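PDB 4V1T: LYND from Lyngbya aestuarii, which probably acts as an ATP-dependent YcaO-family cyclodehydratase, converting cysteine residues of a precursor peptide into thiazoline heterocycles. Local coordinates for residues I319-H322 with R323-P327; G430-Q433 with G434-R438; L507-A510 with L511-H515. One frame throughout, in Å; residues are numbered along the deposited sequence.

Interaction 1: I319-H322 with R323-P327; sequences ILQH and RGFEP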
loop_
_atom_site.group_PDB
_atom_site.type_symbol
_atom_site.label_atom_id
_atom_site.label_comp_id
_atom_site.label_asym_id
_atom_site.label_seq_id
_atom_site.Cartn_x
_atom_site.Cartn_y
_atom_site.Cartn_z
ATOM N N ILE B 319 18.746 8.670 28.386
ATOM C CA ILE B 319 18.307 7.279 28.363
ATOM C C ILE B 319 19.410 6.358 27.868
ATOM O O ILE B 319 19.811 5.418 28.566
ATOM C CB ILE B 319 17.044 7.099 27.495
ATOM C CG1 ILE B 319 15.811 7.581 28.278
ATOM C CG2 ILE B 319 16.865 5.633 27.070
ATOM C CD1 ILE B 319 14.487 7.441 27.533
ATOM N N LEU B 320 19.906 6.640 26.665
ATOM C CA LEU B 320 20.923 5.804 26.032
ATOM C C LEU B 320 22.232 5.783 26.815
ATOM O O LEU B 320 22.937 4.776 26.829
ATOM C CB LEU B 320 21.167 6.283 24.608
ATOM C CG LEU B 320 19.956 6.050 23.699
ATOM C CD1 LEU B 320 19.872 7.127 22.636
ATOM C CD2 LEU B 320 20.028 4.680 23.059
ATOM N N GLN B 321 22.557 6.900 27.452
ATOM C CA GLN B 321 23.711 6.969 28.350
ATOM C C GLN B 321 23.537 5.939 29.458
ATOM O O GLN B 321 24.447 5.161 29.736
ATOM C CB GLN B 321 23.858 8.374 28.948
ATOM C CG GLN B 321 24.927 8.510 30.034
ATOM C CD GLN B 321 26.338 8.360 29.496
ATOM O OE1 GLN B 321 26.600 8.614 28.321
ATOM N NE2 GLN B 321 27.258 7.955 30.361
ATOM N N HIS B 322 22.357 5.938 30.076
ATOM C CA HIS B 322 22.063 5.026 31.176
ATOM C C HIS B 322 22.008 3.580 30.698
ATOM O O HIS B 322 22.570 2.684 31.324
ATOM C CB HIS B 322 20.744 5.416 31.845
ATOM C CG HIS B 322 20.341 4.509 32.963
ATOM N ND1 HIS B 322 21.082 4.369 34.116
ATOM C CD2 HIS B 322 19.265 3.700 33.107
ATOM C CE1 HIS B 322 20.483 3.510 34.923
ATOM N NE2 HIS B 322 19.378 3.091 34.335
ATOM N N ARG B 323 21.343 3.359 29.574
ATOM C CA ARG B 323 21.149 2.005 29.047
ATOM C C ARG B 323 22.454 1.339 28.601
ATOM O O ARG B 323 22.602 0.121 28.694
ATOM C CB ARG B 323 20.181 2.042 27.874
ATOM C CG ARG B 323 19.812 0.670 27.330
ATOM C CD ARG B 323 18.981 0.799 26.068
ATOM N NE ARG B 323 19.816 1.006 24.890
ATOM C CZ ARG B 323 19.359 1.397 23.707
ATOM N NH1 ARG B 323 18.068 1.643 23.530
ATOM N NH2 ARG B 323 20.199 1.555 22.697
ATOM N N GLY B 324 23.395 2.135 28.111
ATOM C CA GLY B 324 24.675 1.607 27.650
ATOM C C GLY B 324 25.467 0.889 28.731
ATOM O O GLY B 324 26.118 -0.124 28.472
ATOM N N PHE B 325 25.408 1.414 29.951
ATOM C CA PHE B 325 26.155 0.844 31.065
ATOM C C PHE B 325 25.343 -0.194 31.841
ATOM O O PHE B 325 25.803 -0.706 32.858
ATOM C CB PHE B 325 26.633 1.953 32.000
ATOM C CG PHE B 325 27.673 2.840 31.389
ATOM C CD1 PHE B 325 27.305 3.913 30.600
ATOM C CD2 PHE B 325 29.013 2.590 31.586
ATOM C CE1 PHE B 325 28.259 4.730 30.027
ATOM C CE2 PHE B 325 29.975 3.404 31.019
ATOM C CZ PHE B 325 29.594 4.476 30.235
ATOM N N GLU B 326 24.141 -0.501 31.356
ATOM C CA GLU B 326 23.331 -1.573 31.922
ATOM C C GLU B 326 23.648 -2.875 31.187
ATOM O O GLU B 326 23.982 -2.851 30.006
ATOM C CB GLU B 326 21.847 -1.235 31.799
ATOM C CG GLU B 326 21.400 -0.063 32.658
ATOM C CD GLU B 326 19.943 0.307 32.434
ATOM O OE1 GLU B 326 19.350 -0.138 31.416
ATOM O OE2 GLU B 326 19.390 1.046 33.280
ATOM N N PRO B 327 23.568 -4.018 31.882
ATOM C CA PRO B 327 23.856 -5.282 31.191
ATOM C C PRO B 327 22.810 -5.636 30.136
ATOM O O PRO B 327 21.750 -5.010 30.093
ATOM C CB PRO B 327 23.864 -6.306 32.327
ATOM C CG PRO B 327 23.044 -5.689 33.404
ATOM C CD PRO B 327 23.284 -4.219 33.312
#

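Interaction 2: G430-Q433 with G434-R438; sequences GIFQ and GDEPR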
loop_
_atom_site.group_PDB
_atom_site.type_symbol
_atom_site.label_atom_id
_atom_site.label_comp_id
_atom_site.label_asym_id
_atom_site.label_seq_id
_atom_site.Cartn_x
_atom_site.Cartn_y
_atom_site.Cartn_z
ATOM N N GLY B 430 22.531 3.890 13.502
ATOM C CA GLY B 430 23.955 3.836 13.775
ATOM C C GLY B 430 24.629 5.195 13.806
ATOM O O GLY B 430 25.799 5.299 14.174
ATOM N N ILE B 431 23.900 6.237 13.415
ATOM C CA ILE B 431 24.473 7.568 13.316
ATOM C C ILE B 431 24.617 8.224 14.680
ATOM O O ILE B 431 23.729 8.143 15.523
ATOM C CB ILE B 431 23.636 8.471 12.404
ATOM C CG1 ILE B 431 23.585 7.892 10.985
ATOM C CG2 ILE B 431 24.225 9.884 12.362
ATOM C CD1 ILE B 431 22.507 8.503 10.108
ATOM N N PHE B 432 25.743 8.896 14.877
ATOM C CA PHE B 432 26.045 9.539 16.148
ATOM C C PHE B 432 25.207 10.803 16.321
ATOM O O PHE B 432 25.364 11.761 15.572
ATOM C CB PHE B 432 27.540 9.857 16.228
ATOM C CG PHE B 432 27.956 10.531 17.505
ATOM C CD1 PHE B 432 28.071 9.813 18.684
ATOM C CD2 PHE B 432 28.255 11.880 17.518
ATOM C CE1 PHE B 432 28.469 10.435 19.850
ATOM C CE2 PHE B 432 28.642 12.507 18.682
ATOM C CZ PHE B 432 28.750 11.782 19.849
ATOM N N GLN B 433 24.317 10.797 17.313
ATOM C CA GLN B 433 23.455 11.946 17.602
ATOM C C GLN B 433 24.035 12.860 18.688
ATOM O O GLN B 433 23.769 14.065 18.705
ATOM C CB GLN B 433 22.070 11.474 18.039
ATOM C CG GLN B 433 21.343 10.618 17.017
ATOM C CD GLN B 433 19.954 10.222 17.476
ATOM O OE1 GLN B 433 19.410 10.798 18.424
ATOM N NE2 GLN B 433 19.368 9.233 16.806
ATOM N N GLY B 434 24.816 12.276 19.591
ATOM C CA GLY B 434 25.429 13.016 20.679
ATOM C C GLY B 434 24.960 12.591 22.066
ATOM O O GLY B 434 25.383 13.170 23.059
ATOM N N ASP B 435 24.104 11.577 22.137
ATOM C CA ASP B 435 23.568 11.082 23.410
ATOM C C ASP B 435 23.960 9.633 23.681
ATOM O O ASP B 435 23.418 9.000 24.576
ATOM C CB ASP B 435 22.040 11.210 23.419
ATOM C CG ASP B 435 21.379 10.401 22.321
ATOM O OD1 ASP B 435 22.096 9.941 21.401
ATOM O OD2 ASP B 435 20.138 10.225 22.374
ATOM N N GLU B 436 24.901 9.115 22.904
ATOM C CA GLU B 436 25.308 7.733 23.016
ATOM C C GLU B 436 26.148 7.521 24.272
ATOM O O GLU B 436 26.856 8.446 24.716
ATOM C CB GLU B 436 26.107 7.308 21.776
ATOM C CG GLU B 436 25.301 7.219 20.484
ATOM C CD GLU B 436 24.939 8.569 19.899
ATOM O OE1 GLU B 436 25.411 9.600 20.421
ATOM O OE2 GLU B 436 24.172 8.604 18.915
ATOM N N PRO B 437 26.083 6.307 24.855
ATOM C CA PRO B 437 26.834 6.019 26.081
ATOM C C PRO B 437 28.329 6.229 25.905
ATOM O O PRO B 437 28.950 5.594 25.057
ATOM C CB PRO B 437 26.514 4.547 26.357
ATOM C CG PRO B 437 26.052 3.994 25.061
ATOM C CD PRO B 437 25.351 5.122 24.381
ATOM N N ARG B 438 28.887 7.126 26.711
ATOM C CA ARG B 438 30.268 7.566 26.557
ATOM C C ARG B 438 30.906 7.831 27.906
ATOM O O ARG B 438 30.223 8.241 28.852
ATOM C CB ARG B 438 30.320 8.866 25.747
ATOM C CG ARG B 438 30.288 8.693 24.256
ATOM C CD ARG B 438 30.141 10.047 23.591
ATOM N NE ARG B 438 28.846 10.644 23.887
ATOM C CZ ARG B 438 28.530 11.901 23.626
ATOM N NH1 ARG B 438 29.410 12.708 23.066
ATOM N NH2 ARG B 438 27.329 12.348 23.926
HETATM O O HOH W 1 18.918 8.815 20.313
#

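Interaction 3: L507-A510 with L511-H515; sequences LPTA and LCYYH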
loop_
_atom_site.group_PDB
_atom_site.type_symbol
_atom_site.label_atom_id
_atom_site.label_comp_id
_atom_site.label_asym_id
_atom_site.label_seq_id
_atom_site.Cartn_x
_atom_site.Cartn_y
_atom_site.Cartn_z
ATOM N N LEU B 507 35.195 0.177 23.562
ATOM C CA LEU B 507 35.784 0.563 22.290
ATOM C C LEU B 507 35.690 2.072 22.149
ATOM O O LEU B 507 34.803 2.693 22.738
ATOM C CB LEU B 507 35.065 -0.106 21.114
ATOM C CG LEU B 507 35.461 -1.546 20.795
ATOM C CD1 LEU B 507 34.655 -2.497 21.639
ATOM C CD2 LEU B 507 35.246 -1.855 19.328
ATOM N N PRO B 508 36.592 2.672 21.340
ATOM C CA PRO B 508 36.415 4.101 21.065
ATOM C C PRO B 508 35.050 4.372 20.415
ATOM O O PRO B 508 34.612 3.609 19.564
ATOM C CB PRO B 508 37.586 4.443 20.131
ATOM C CG PRO B 508 38.142 3.137 19.670
ATOM C CD PRO B 508 37.804 2.124 20.710
ATOM N N THR B 509 34.391 5.442 20.841
ATOM C CA THR B 509 33.085 5.815 20.323
ATOM C C THR B 509 33.136 5.979 18.810
ATOM O O THR B 509 32.146 5.736 18.116
ATOM C CB THR B 509 32.585 7.116 20.988
ATOM O OG1 THR B 509 32.605 6.967 22.417
ATOM C CG2 THR B 509 31.174 7.439 20.563
ATOM N N ALA B 510 34.300 6.365 18.298
ATOM C CA ALA B 510 34.476 6.605 16.868
ATOM C C ALA B 510 34.263 5.342 16.035
ATOM O O ALA B 510 33.959 5.424 14.843
ATOM C CB ALA B 510 35.856 7.187 16.604
ATOM N N LEU B 511 34.442 4.180 16.658
ATOM C CA LEU B 511 34.234 2.901 15.976
ATOM C C LEU B 511 32.792 2.395 16.070
ATOM O O LEU B 511 32.357 1.603 15.239
ATOM C CB LEU B 511 35.167 1.834 16.552
ATOM C CG LEU B 511 36.574 1.738 15.954
ATOM C CD1 LEU B 511 37.347 0.657 16.676
ATOM C CD2 LEU B 511 36.531 1.434 14.463
ATOM N N CYS B 512 32.069 2.859 17.083
ATOM C CA CYS B 512 30.760 2.312 17.426
ATOM C C CYS B 512 29.596 2.977 16.691
ATOM O O CYS B 512 28.524 2.398 16.600
ATOM C CB CYS B 512 30.538 2.433 18.934
ATOM S SG CYS B 512 31.732 1.504 19.928
ATOM N N TYR B 513 29.806 4.184 16.181
ATOM C CA TYR B 513 28.749 4.933 15.512
ATOM C C TYR B 513 29.268 5.649 14.276
ATOM O O TYR B 513 30.456 5.960 14.181
ATOM C CB TYR B 513 28.139 5.944 16.474
ATOM C CG TYR B 513 27.644 5.318 17.755
ATOM C CD1 TYR B 513 26.394 4.701 17.813
ATOM C CD2 TYR B 513 28.430 5.331 18.906
ATOM C CE1 TYR B 513 25.938 4.122 18.982
ATOM C CE2 TYR B 513 27.980 4.761 20.079
ATOM C CZ TYR B 513 26.736 4.154 20.109
ATOM O OH TYR B 513 26.282 3.581 21.264
ATOM N N TYR B 514 28.366 5.906 13.335
ATOM C CA TYR B 514 28.703 6.653 12.128
ATOM C C TYR B 514 28.936 8.123 12.439
ATOM O O TYR B 514 28.265 8.705 13.299
ATOM C CB TYR B 514 27.583 6.553 11.075
ATOM C CG TYR B 514 27.303 5.161 10.563
ATOM C CD1 TYR B 514 28.329 4.341 10.132
ATOM C CD2 TYR B 514 25.999 4.668 10.507
ATOM C CE1 TYR B 514 28.075 3.071 9.661
ATOM C CE2 TYR B 514 25.739 3.397 10.043
ATOM C CZ TYR B 514 26.778 2.607 9.615
ATOM O OH TYR B 514 26.515 1.345 9.139
ATOM N N HIS B 515 29.866 8.722 11.700
ATOM C CA HIS B 515 30.079 10.157 11.717
ATOM C C HIS B 515 30.310 10.711 13.116
ATOM O O HIS B 515 29.761 11.743 13.468
ATOM C CB HIS B 515 28.901 10.885 11.050
ATOM C CG HIS B 515 28.650 10.449 9.641
ATOM N ND1 HIS B 515 27.648 9.568 9.304
ATOM C CD2 HIS B 515 29.288 10.754 8.487
ATOM C CE1 HIS B 515 27.669 9.356 8.001
ATOM N NE2 HIS B 515 28.656 10.063 7.481
HETATM O O HOH W 2 32.477 7.326 13.455
#

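Interaction 1: I319-H322 with R323-P327
Leu320 with Arg323 and Gln321 with Phe325 form a local contact along the short helix 319-324 and the turn after it, at the protein surface. Two backbone hydrogen bonds spanning four residues hold the helix: Arg323 N to Ile319 O at 2.8 Å and Gly324 N to Leu320 O at 3.0 Å. Phe325 N reaches back only three residues, to His322 O, in a weak bond of 3.4 Å. On one flank Leu320 and Arg323 run side by side in the same direction, and the methyl CD2 of Leu320 lies over a guanidinium face near its rim, 3.2 Å from Arg323 NH2. The arginine leaves the backbone extended, then bends at chi3 (83°) and so turns this face to the leucine, while its NH1 bonds to Thr721 O. The helix follows closely on the zinc-binding Cys311 and Cys314, and the Ile319 side chain is about 11 Å from the bound zinc. On the other flank Gln321 O meets the edge of the Phe325 ring in its plane, 3.2 Å from CD1, and Gln321 NE2 comes within 3.4 Å of Phe325 CE1, amide and ring planes 41° apart. A serine in place of Phe325 would probably leave the Gln321 amide without its aromatic neighbour and open a gap toward Pro437 and Pro495, which the ring also touches. Gln321 OE1 is taken by Arg438 N.

Interaction 2: G430-Q433 with G434-R438
From Phe432 to Arg438 the backbone bends sharply at Gly434, whose phi of 116° would drive a CB into the carbonyl oxygen of Gln433 and so calls for glycine. The Glu436 carboxylate braces this bend. Its chain bends at chi2 (74°), curling the carboxylate back over the preceding residues: OE2 receives Gln433 N at 2.7 Å in a nearly straight bond (176°), met on the syn side and somewhat out of plane, and OE1 receives Gly434 N at 2.9 Å through its syn lone pair. Arg722 adds a salt bridge to OE2, so both oxygens of this buried group are gripped, which would be expected to keep it ionised. Phe432 is met over one face and at its edge. Gly434 CA sits over one ring face, 4.0 Å from the centroid, in a CH-pi contact, while the ring edge stands almost perpendicular on the Arg438 guanidinium, CZ of Phe432 lying over its face 3.4 Å from NH1. Arg438 NE is fixed by Glu436 O at 3.1 Å, in the guanidinium plane. Beside the bend, one water donates to both Gln433 OE1 and Asp435 OD2, joining two side chains that lie alongside each other. The whole loop links helix 413-429 to strand 439-441; Phe432 and Arg438 rest on Thr509 of helix 509-512, and Pro437 packs on Pro495 of strand 491-498.

Interaction 3: L507-A510 with L511-H515
Leu511 and Cys512 fold back onto Leu507 and Pro508 to make the tightly packed, apolar part of this local contact. Leu511 lies alongside Pro508 with its CD1 4.0 Å from Pro508 CG, and the same methyl comes within 4.2 Å of Leu507 CD2. Cys512 SG stands beside the backbone N (chi1 -62°), which brings it 3.9 Å from Leu507 CB. Cys456 of helix 454-457 touches both leucines, extending this packing. The fold here is the end of strand 503-508, from the antiparallel sheet of the YcaO region, running into a short, weakly bonded helical turn at about 509-512. That turn is held by bonds spanning three residues, Leu511 N to Pro508 O at 3.0 Å and Cys512 N to Thr509 O at 3.1 Å, both donors lying well above the carbonyl planes; Tyr513 N adds a weak bond to the same Thr509 O. The packing continues where the Thr509 and Tyr513 side chains lie at a slant to each other, Thr509 CG2 3.8 Å from Tyr513 CD2, while the threonine hydroxyl turns to Thr494 OG1. By contrast, water rather than side chains joins the segments at two carbonyl oxygens, Ala510 O and Tyr513 O: one molecule donates to both, 2.8 Å from Ala510 O.

Along the chain the three contacts follow in series, none nested in or crossing another. Interaction 1 turns the chain at the end of helix 319-324, interaction 2 closes the loop between helix 413-429 and strand 439-441, and interaction 3 rounds the corner from strand 503-508 into helix 509-512. Interaction 2 is the hub. Toward interaction 1, Leu320 CD1 and Leu320 O pack against Asp435 and Pro437. Toward interaction 3, Gly430 O with Tyr514 N and Phe432 N with Tyr514 O are probable backbone hydrogen bonds, and Glu436 CG rests on the Tyr513 ring. Interactions 1 and 3 do not touch; their centres are about 16 Å apart.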